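Local coordinates for protein putative (Helicobacter pylori, PDB 4O8S) that belongs to the nucleotidyltransferase superfamily, is related to AbiEii toxins, and probably transfers nucleotidyl groups, at residues R14-N19 and E44-D49; T31-G36 and A124-I129; E162-D167 and Q214-K219. All coordinates share one frame; numbering follows the deposited sequence.

Contact 1: residues R14-N19 and E44-D49; sequences RAIVKN and EDLDFD
The Phe48 ring is met at its outermost atom, CZ, by CG2 of Val17, which approaches obliquely at 4.0 Å. Leu20, Met25 and Leu27 also pack on the ring. This is a helix-on-sheet layer of the nucleotidyltransferase fold: helix 4-19 packs on strand 46-50, and the axes of residues 14-19 and 46-49 come within 10.9 Å of each other and run 12° from parallel.

Leu46 makes the rest of the contact with its two methyls. Its CD1 lies against CG2 of Ile16 at 3.9 Å, while its CD2 reaches CG2 of Val17 at 3.8 Å, so each methyl serves a different helix residue. The same Val17 methyl, CG2, thus touches both Leu46 and Phe48. That placement follows from its torsion: with CG1 anti to the backbone N (chi1 -178°), CG2 is left beside the N and directed at the strand. Ile16 uses its short branch, and the longer CG1 arm leads elsewhere. All four residues are buried and no hydrogen bond joins the two segments.

Leu46 and Phe48 are presented to the helix by a strand that is itself fixed to strand 98-106 through backbone bonds, Leu46 with Lys101 and Glu103, Phe48 with Glu103 and Ser105. The intervening Asp47 starts out from the opposite face of the sheet, as does Asp49, whose carboxylate is bridged by Lys28 and Arg128. Asp45-Leu46-Asp47 is consistent with the paired-acid signature of this superfamily, and Leu46 and Phe48 leave the strand on the face opposite to Asp47. On the side of helix 29-36, Leu46 CD2 touches Thr31 CG2 at 3.7 Å.

Contact 2: residues T31-G36 and A124-I129; sequences TALYLG and AKIERI
Leu33 lies along Ile129, the two side chains running past each other in opposite directions. CG2 of Ile129 fits against the fork of Leu33, 3.8 Å from CD1 and 3.9 Å from CD2, so a single methyl is embraced by both branches. With CG1 of Ile129 beside the backbone N (chi1 -59°), CG2 stands anti to that N and the CG1 arm extends separately. The arm ends at CD1 of Ile129, which touches CD2 of Leu33 (4.0 Å) and CB of Ala32 (4.1 Å). One turn earlier on the same helix, CD1 of Ile126 comes up to CD2 of Leu33 at 4.1 Å.

Everything that touches is aliphatic and buried, and no hydrogen bond spans the segments. Leu156 of helix 147-159 packs on both Leu33 and Ile126, extending the apolar cluster. Polar ties lie around it: Ala124 O accepts a bond from Tyr37 OH, and Arg128, next to Ile129 but directed elsewhere, donates a hydrogen bond from NH2 to Asp108 O. Lys125 occupies the N-cap position of helix 126-139.

The contact is a helix-helix seam in which helix 29-36, the short helix preceding strand 46-50 in the nucleotidyltransferase fold, packs on the start of helix 126-139, the first of the helices that follow the mixed-sheet core.

Contact 3: residues E162-D167 and Q214-K219; sequences EHFNLD and QLIHKK
Phe164 and Ile216 meet through CB of the former and CG2 of the latter, 3.9 Å apart, and form the buried half of the contact. Here the loop and first residues of helix 166-176 pack on the middle of the long C-terminal helix 202-231, in the helical part that follows the sheet. CG2 of Ile216 also approaches the Phe164 ring obliquely, while most of that ring is directed past it toward the interior.

The more open half is made by Leu166 and His217, whose side chains cross at about a right angle. CD2 of Leu166 rests near the imidazole, 4.0 Å from CD2 and 4.1 Å from NE2 of His217. The imidazole gets there because CG of His217 is anti to its own backbone N (chi1 -177°), which swings the ring away from the helix axis and toward the start of helix 166-176. Leu166 itself is exposed, so solvent borders this side.

In the next shell, helix 166-176 supplies Ala169, which touches both Ile216 and His217, together with Lys173 beside His217 and Leu172, which packs on Phe164. Ile130 of helix 126-139 also packs on Phe164, linking the turn to a further helix. At the edge, Lys219 makes a long, weak ion pair with Glu161. Asn165, between Phe164 and Leu166 in sequence, is the N-cap of helix 166-176: its OD1 accepts a hydrogen bond from the backbone N of Leu168, in the first turn.

Overall arrangement
The three contacts form a path from the mixed sheet to the C-terminal helix. Contacts 1 and 2 have centres about 12 Å apart and interlock along the chain, their segments alternating; helix 29-36 is followed by strand 46-50, and a probable hydrogen bond between Thr31 OG1 and Asp45 O ties them. Contact 3 comes later in the chain, its centre about 19 Å from that of contact 2, which it touches where Ile126 packs on His163. Contacts 1 and 3 do not meet: their centres are about 30 Å apart, on opposite sides of the chain's centre. Contact 2 therefore bridges the nucleotidyltransferase sheet layer and the helical remainder within the same chain.

Contact 1: residues R14-N19 and E44-D49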
loop_
_atom_site.group_PDB
_atom_site.type_symbol
_atom_site.label_atom_id
_atom_site.label_comp_id
_atom_site.label_asym_id
_atom_site.label_seq_id
_atom_site.Cartn_x
_atom_site.Cartn_y
_atom_site.Cartn_z
ATOM N N ARG A 14 -9.407 -1.189 10.488
ATOM C CA ARG A 14 -9.113 0.028 11.267
ATOM C C ARG A 14 -8.921 -0.236 12.756
ATOM O O ARG A 14 -7.991 0.287 13.363
ATOM C CB ARG A 14 -10.232 1.066 11.103
ATOM C CG ARG A 14 -10.256 1.771 9.750
ATOM C CD ARG A 14 -11.174 3.007 9.792
ATOM N NE ARG A 14 -11.041 3.792 8.569
ATOM C CZ ARG A 14 -10.123 4.741 8.388
ATOM N NH1 ARG A 14 -9.257 5.030 9.358
ATOM N NH2 ARG A 14 -10.066 5.399 7.235
ATOM N N ALA A 15 -9.815 -1.030 13.340
ATOM C CA ALA A 15 -9.726 -1.352 14.762
ATOM C C ALA A 15 -8.390 -2.021 15.055
ATOM O O ALA A 15 -7.704 -1.704 16.043
ATOM C CB ALA A 15 -10.862 -2.261 15.162
ATOM N N ILE A 16 -8.008 -2.948 14.183
ATOM C CA ILE A 16 -6.745 -3.642 14.372
ATOM C C ILE A 16 -5.589 -2.659 14.350
ATOM O O ILE A 16 -4.791 -2.616 15.295
ATOM C CB ILE A 16 -6.541 -4.750 13.302
ATOM C CG1 ILE A 16 -7.440 -5.942 13.626
ATOM C CG2 ILE A 16 -5.103 -5.195 13.253
ATOM C CD1 ILE A 16 -7.559 -6.947 12.481
ATOM N N VAL A 17 -5.483 -1.868 13.286
ATOM C CA VAL A 17 -4.347 -0.943 13.172
ATOM C C VAL A 17 -4.319 0.067 14.335
ATOM O O VAL A 17 -3.259 0.340 14.904
ATOM C CB VAL A 17 -4.332 -0.222 11.803
ATOM C CG1 VAL A 17 -3.112 0.688 11.689
ATOM C CG2 VAL A 17 -4.334 -1.261 10.657
ATOM N N LYS A 18 -5.479 0.593 14.711
ATOM C CA LYS A 18 -5.536 1.499 15.859
ATOM C C LYS A 18 -5.073 0.794 17.150
ATOM O O LYS A 18 -4.337 1.372 17.955
ATOM C CB LYS A 18 -6.942 2.090 15.994
ATOM C CG LYS A 18 -7.236 3.204 14.958
ATOM C CD LYS A 18 -8.734 3.455 14.799
ATOM C CE LYS A 18 -9.051 4.897 14.363
ATOM N NZ LYS A 18 -8.446 5.329 13.056
ATOM N N ASN A 19 -5.456 -0.468 17.323
ATOM C CA ASN A 19 -4.996 -1.217 18.495
ATOM C C ASN A 19 -3.476 -1.297 18.567
ATOM O O ASN A 19 -2.900 -1.245 19.650
ATOM C CB ASN A 19 -5.586 -2.630 18.536
ATOM C CG ASN A 19 -5.288 -3.348 19.852
ATOM O OD1 ASN A 19 -4.190 -3.885 20.054
ATOM N ND2 ASN A 19 -6.262 -3.347 20.757
ATOM N N GLU A 44 -7.649 -4.714 0.777
ATOM C CA GLU A 44 -8.193 -5.698 1.714
ATOM C C GLU A 44 -7.177 -6.403 2.625
ATOM O O GLU A 44 -7.586 -7.048 3.584
ATOM C CB GLU A 44 -8.990 -6.790 0.964
ATOM C CG GLU A 44 -9.754 -6.319 -0.259
ATOM C CD GLU A 44 -10.199 -7.486 -1.149
ATOM O OE1 GLU A 44 -9.322 -8.154 -1.754
ATOM O OE2 GLU A 44 -11.423 -7.733 -1.238
ATOM N N ASP A 45 -5.884 -6.334 2.317
ATOM C CA ASP A 45 -4.876 -7.025 3.133
ATOM C C ASP A 45 -4.167 -6.056 4.095
ATOM O O ASP A 45 -4.061 -4.865 3.800
ATOM C CB ASP A 45 -3.833 -7.702 2.231
ATOM C CG ASP A 45 -4.452 -8.723 1.279
ATOM O OD1 ASP A 45 -5.505 -9.313 1.639
ATOM O OD2 ASP A 45 -3.882 -8.940 0.176
ATOM N N LEU A 46 -3.674 -6.553 5.232
ATOM C CA LEU A 46 -2.876 -5.705 6.111
ATOM C C LEU A 46 -1.420 -6.160 6.069
ATOM O O LEU A 46 -1.126 -7.363 6.245
ATOM C CB LEU A 46 -3.402 -5.734 7.547
ATOM C CG LEU A 46 -4.746 -5.077 7.873
ATOM C CD1 LEU A 46 -5.080 -5.327 9.325
ATOM C CD2 LEU A 46 -4.691 -3.578 7.604
ATOM N N ASP A 47 -0.509 -5.217 5.828
ATOM C CA ASP A 47 0.913 -5.530 5.746
ATOM C C ASP A 47 1.699 -4.580 6.655
ATOM O O ASP A 47 1.534 -3.349 6.578
ATOM C CB ASP A 47 1.393 -5.400 4.291
ATOM C CG ASP A 47 2.616 -6.257 3.990
ATOM O OD1 ASP A 47 2.992 -7.127 4.825
ATOM O OD2 ASP A 47 3.198 -6.093 2.895
ATOM N N PHE A 48 2.553 -5.148 7.505
ATOM C CA PHE A 48 3.310 -4.358 8.478
ATOM C C PHE A 48 4.798 -4.626 8.410
ATOM O O PHE A 48 5.235 -5.696 7.934
ATOM C CB PHE A 48 2.873 -4.697 9.900
ATOM C CG PHE A 48 1.437 -4.400 10.198
ATOM C CD1 PHE A 48 0.461 -5.358 9.967
ATOM C CD2 PHE A 48 1.066 -3.183 10.770
ATOM C CE1 PHE A 48 -0.896 -5.098 10.285
ATOM C CE2 PHE A 48 -0.266 -2.914 11.084
ATOM C CZ PHE A 48 -1.251 -3.873 10.835
ATOM N N ASP A 49 5.577 -3.656 8.880
ATOM C CA ASP A 49 6.972 -3.893 9.268
ATOM C C ASP A 49 6.994 -3.774 10.778
ATOM O O ASP A 49 6.192 -3.032 11.350
ATOM C CB ASP A 49 7.919 -2.828 8.714
ATOM C CG ASP A 49 8.219 -3.010 7.252
ATOM O OD1 ASP A 49 8.194 -4.170 6.759
ATOM O OD2 ASP A 49 8.477 -1.980 6.588
#

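Contact 2: residues T31-G36 and A124-I129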
loop_
_atom_site.group_PDB
_atom_site.type_symbol
_atom_site.label_atom_id
_atom_site.label_comp_id
_atom_site.label_asym_id
_atom_site.label_seq_id
_atom_site.Cartn_x
_atom_site.Cartn_y
_atom_site.Cartn_z
ATOM N N THR A 31 -2.730 -0.930 1.825
ATOM C CA THR A 31 -3.734 -0.540 2.797
ATOM C C THR A 31 -3.256 0.662 3.618
ATOM O O THR A 31 -4.074 1.373 4.203
ATOM C CB THR A 31 -4.205 -1.757 3.628
ATOM O OG1 THR A 31 -4.758 -2.738 2.718
ATOM C CG2 THR A 31 -5.281 -1.372 4.667
ATOM N N ALA A 32 -1.949 0.924 3.621
ATOM C CA ALA A 32 -1.446 2.173 4.218
ATOM C C ALA A 32 -1.919 3.346 3.367
ATOM O O ALA A 32 -2.426 4.352 3.880
ATOM C CB ALA A 32 0.064 2.168 4.285
ATOM N N LEU A 33 -1.794 3.201 2.055
ATOM C CA LEU A 33 -2.333 4.217 1.145
ATOM C C LEU A 33 -3.843 4.429 1.344
ATOM O O LEU A 33 -4.330 5.574 1.366
ATOM C CB LEU A 33 -2.025 3.853 -0.301
ATOM C CG LEU A 33 -0.548 3.907 -0.688
ATOM C CD1 LEU A 33 -0.367 3.414 -2.114
ATOM C CD2 LEU A 33 0.007 5.333 -0.549
ATOM N N TYR A 34 -4.579 3.335 1.534
ATOM C CA TYR A 34 -6.028 3.423 1.685
ATOM C C TYR A 34 -6.502 4.042 3.003
ATOM O O TYR A 34 -7.407 4.883 2.994
ATOM C CB TYR A 34 -6.680 2.051 1.506
ATOM C CG TYR A 34 -8.179 2.084 1.689
ATOM C CD1 TYR A 34 -9.001 2.693 0.740
ATOM C CD2 TYR A 34 -8.778 1.517 2.807
ATOM C CE1 TYR A 34 -10.390 2.726 0.896
ATOM C CE2 TYR A 34 -10.171 1.550 2.976
ATOM C CZ TYR A 34 -10.968 2.160 2.012
ATOM O OH TYR A 34 -12.342 2.204 2.158
ATOM N N LEU A 35 -5.912 3.619 4.123
ATOM C CA LEU A 35 -6.352 4.079 5.442
ATOM C C LEU A 35 -5.701 5.416 5.801
ATOM O O LEU A 35 -6.261 6.210 6.551
ATOM C CB LEU A 35 -5.986 3.057 6.521
ATOM C CG LEU A 35 -6.747 1.724 6.514
ATOM C CD1 LEU A 35 -6.303 0.833 7.670
ATOM C CD2 LEU A 35 -8.248 1.977 6.583
ATOM N N GLY A 36 -4.502 5.642 5.282
ATOM C CA GLY A 36 -3.737 6.810 5.668
ATOM C C GLY A 36 -3.666 7.932 4.642
ATOM O O GLY A 36 -3.548 9.097 5.025
ATOM N N ALA A 124 3.743 3.822 7.267
ATOM C CA ALA A 124 4.998 4.130 6.576
ATOM C C ALA A 124 4.885 5.471 5.855
ATOM O O ALA A 124 3.783 5.851 5.412
ATOM C CB ALA A 124 5.318 3.040 5.552
ATOM N N LYS A 125 6.009 6.163 5.686
ATOM C CA LYS A 125 6.005 7.405 4.909
ATOM C C LYS A 125 5.801 7.129 3.427
ATOM O O LYS A 125 6.147 6.049 2.925
ATOM C CB LYS A 125 7.306 8.194 5.105
ATOM C CG LYS A 125 7.538 8.662 6.536
ATOM C CD LYS A 125 8.898 9.341 6.659
ATOM C CE LYS A 125 9.034 10.058 8.007
ATOM N NZ LYS A 125 10.360 10.747 8.141
ATOM N N ILE A 126 5.265 8.130 2.732
ATOM C CA ILE A 126 4.921 7.997 1.325
ATOM C C ILE A 126 6.119 7.567 0.488
ATOM O O ILE A 126 5.995 6.718 -0.421
ATOM C CB ILE A 126 4.379 9.334 0.746
ATOM C CG1 ILE A 126 2.994 9.639 1.302
ATOM C CG2 ILE A 126 4.303 9.276 -0.779
ATOM C CD1 ILE A 126 1.934 8.759 0.700
ATOM N N GLU A 127 7.281 8.147 0.764
ATOM C CA GLU A 127 8.438 7.835 -0.068
ATOM C C GLU A 127 8.853 6.365 0.057
ATOM O O GLU A 127 9.334 5.773 -0.900
ATOM C CB GLU A 127 9.619 8.808 0.168
ATOM C CG GLU A 127 10.109 8.930 1.600
ATOM C CD GLU A 127 11.537 9.498 1.689
ATOM O OE1 GLU A 127 12.188 9.322 2.752
ATOM O OE2 GLU A 127 12.005 10.119 0.698
ATOM N N ARG A 128 8.630 5.765 1.221
ATOM C CA ARG A 128 8.924 4.342 1.392
ATOM C C ARG A 128 7.899 3.510 0.607
ATOM O O ARG A 128 8.241 2.512 -0.036
ATOM C CB ARG A 128 8.893 3.983 2.882
ATOM C CG ARG A 128 9.412 2.582 3.262
ATOM C CD ARG A 128 9.437 2.462 4.796
ATOM N NE ARG A 128 9.765 1.132 5.323
ATOM C CZ ARG A 128 10.917 0.816 5.923
ATOM N NH1 ARG A 128 11.878 1.726 6.061
ATOM N NH2 ARG A 128 11.111 -0.415 6.384
ATOM N N ILE A 129 6.639 3.931 0.637
ATOM C CA ILE A 129 5.630 3.234 -0.145
ATOM C C ILE A 129 5.952 3.285 -1.645
ATOM O O ILE A 129 5.838 2.271 -2.341
ATOM C CB ILE A 129 4.221 3.763 0.149
ATOM C CG1 ILE A 129 3.925 3.573 1.649
ATOM C CG2 ILE A 129 3.198 3.025 -0.721
ATOM C CD1 ILE A 129 2.730 4.374 2.180
#

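Contact 3: residues E162-D167 and Q214-K219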
loop_
_atom_site.group_PDB
_atom_site.type_symbol
_atom_site.label_atom_id
_atom_site.label_comp_id
_atom_site.label_asym_id
_atom_site.label_seq_id
_atom_site.Cartn_x
_atom_site.Cartn_y
_atom_site.Cartn_z
ATOM N N GLU A 162 5.194 15.702 -4.560
ATOM C CA GLU A 162 6.254 16.359 -3.797
ATOM C C GLU A 162 7.119 15.353 -3.021
ATOM O O GLU A 162 8.189 15.696 -2.516
ATOM C CB GLU A 162 5.674 17.443 -2.871
ATOM C CG GLU A 162 4.803 16.924 -1.702
ATOM C CD GLU A 162 3.377 16.499 -2.110
ATOM O OE1 GLU A 162 3.085 16.396 -3.332
ATOM O OE2 GLU A 162 2.543 16.262 -1.194
ATOM N N HIS A 163 6.668 14.100 -2.953
ATOM C CA HIS A 163 7.406 13.086 -2.205
ATOM C C HIS A 163 8.365 12.302 -3.079
ATOM O O HIS A 163 9.102 11.445 -2.589
ATOM C CB HIS A 163 6.443 12.137 -1.508
ATOM C CG HIS A 163 5.634 12.789 -0.428
ATOM N ND1 HIS A 163 6.054 12.843 0.887
ATOM C CD2 HIS A 163 4.432 13.415 -0.466
ATOM C CE1 HIS A 163 5.135 13.462 1.612
ATOM N NE2 HIS A 163 4.144 13.825 0.813
ATOM N N PHE A 164 8.360 12.571 -4.378
ATOM C CA PHE A 164 9.335 11.923 -5.239
ATOM C C PHE A 164 10.646 12.699 -5.181
ATOM O O PHE A 164 10.639 13.929 -5.225
ATOM C CB PHE A 164 8.836 11.885 -6.681
ATOM C CG PHE A 164 7.729 10.905 -6.910
ATOM C CD1 PHE A 164 6.429 11.196 -6.508
ATOM C CD2 PHE A 164 7.988 9.693 -7.534
ATOM C CE1 PHE A 164 5.392 10.288 -6.704
ATOM C CE2 PHE A 164 6.952 8.761 -7.743
ATOM C CZ PHE A 164 5.649 9.067 -7.325
ATOM N N ASN A 165 11.772 11.994 -5.092
ATOM C CA ASN A 165 13.059 12.639 -5.347
ATOM C C ASN A 165 13.579 12.226 -6.728
ATOM O O ASN A 165 12.889 11.489 -7.451
ATOM C CB ASN A 165 14.065 12.318 -4.234
ATOM C CG ASN A 165 14.284 10.822 -4.048
ATOM O OD1 ASN A 165 14.254 10.037 -5.008
ATOM N ND2 ASN A 165 14.515 10.417 -2.799
ATOM N N LEU A 166 14.781 12.679 -7.092
ATOM C CA LEU A 166 15.350 12.360 -8.407
ATOM C C LEU A 166 15.404 10.873 -8.686
ATOM O O LEU A 166 15.098 10.431 -9.794
ATOM C CB LEU A 166 16.755 12.952 -8.568
ATOM C CG LEU A 166 16.813 14.375 -9.133
ATOM C CD1 LEU A 166 18.231 14.945 -9.070
ATOM C CD2 LEU A 166 16.288 14.390 -10.558
ATOM N N ASP A 167 15.794 10.099 -7.682
ATOM C CA ASP A 167 15.937 8.667 -7.865
ATOM C C ASP A 167 14.581 8.002 -8.101
ATOM O O ASP A 167 14.427 7.194 -9.017
ATOM C CB ASP A 167 16.649 8.037 -6.660
ATOM C CG ASP A 167 16.651 6.510 -6.717
ATOM O OD1 ASP A 167 17.509 5.944 -7.443
ATOM O OD2 ASP A 167 15.792 5.876 -6.041
ATOM N N GLN A 214 7.533 12.254 -16.466
ATOM C CA GLN A 214 8.436 13.134 -17.194
ATOM C C GLN A 214 8.505 14.481 -16.512
ATOM O O GLN A 214 9.597 14.997 -16.255
ATOM C CB GLN A 214 7.957 13.338 -18.633
ATOM C CG GLN A 214 8.069 12.117 -19.517
ATOM C CD GLN A 214 8.024 12.474 -20.991
ATOM O OE1 GLN A 214 7.764 13.628 -21.360
ATOM N NE2 GLN A 214 8.287 11.488 -21.846
ATOM N N LEU A 215 7.332 15.047 -16.231
ATOM C CA LEU A 215 7.229 16.372 -15.623
ATOM C C LEU A 215 7.916 16.427 -14.276
ATOM O O LEU A 215 8.703 17.343 -14.005
ATOM C CB LEU A 215 5.767 16.776 -15.428
ATOM C CG LEU A 215 5.140 17.695 -16.477
ATOM C CD1 LEU A 215 4.947 16.933 -17.759
ATOM C CD2 LEU A 215 3.814 18.265 -15.989
ATOM N N ILE A 216 7.586 15.456 -13.424
ATOM C CA ILE A 216 8.143 15.392 -12.074
ATOM C C ILE A 216 9.665 15.319 -12.166
ATOM O O ILE A 216 10.373 16.084 -11.516
ATOM C CB ILE A 216 7.562 14.183 -11.290
ATOM C CG1 ILE A 216 6.060 14.398 -11.058
ATOM C CG2 ILE A 216 8.291 13.985 -9.955
ATOM C CD1 ILE A 216 5.276 13.138 -10.682
ATOM N N HIS A 217 10.165 14.419 -13.000
ATOM C CA HIS A 217 11.596 14.299 -13.179
ATOM C C HIS A 217 12.221 15.599 -13.716
ATOM O O HIS A 217 13.316 15.983 -13.312
ATOM C CB HIS A 217 11.913 13.126 -14.101
ATOM C CG HIS A 217 13.379 12.887 -14.273
ATOM N ND1 HIS A 217 14.049 13.196 -15.438
ATOM C CD2 HIS A 217 14.308 12.388 -13.422
ATOM C CE1 HIS A 217 15.327 12.886 -15.299
ATOM N NE2 HIS A 217 15.512 12.398 -14.085
ATOM N N LYS A 218 11.506 16.278 -14.608
ATOM C CA LYS A 218 11.987 17.514 -15.222
ATOM C C LYS A 218 12.078 18.630 -14.202
ATOM O O LYS A 218 13.100 19.317 -14.109
ATOM C CB LYS A 218 11.059 17.932 -16.370
ATOM C CG LYS A 218 11.435 19.241 -17.073
ATOM C CD LYS A 218 10.457 19.528 -18.224
ATOM C CE LYS A 218 10.773 20.838 -18.951
ATOM N NZ LYS A 218 9.800 21.141 -20.056
ATOM N N LYS A 219 11.001 18.828 -13.450
ATOM C CA LYS A 219 11.000 19.817 -12.383
ATOM C C LYS A 219 12.183 19.622 -11.424
ATOM O O LYS A 219 12.864 20.592 -11.068
ATOM C CB LYS A 219 9.689 19.771 -11.597
ATOM C CG LYS A 219 9.702 20.677 -10.374
ATOM C CD LYS A 219 8.536 20.397 -9.418
ATOM C CE LYS A 219 7.212 20.954 -9.944
ATOM N NZ LYS A 219 6.343 21.523 -8.853
#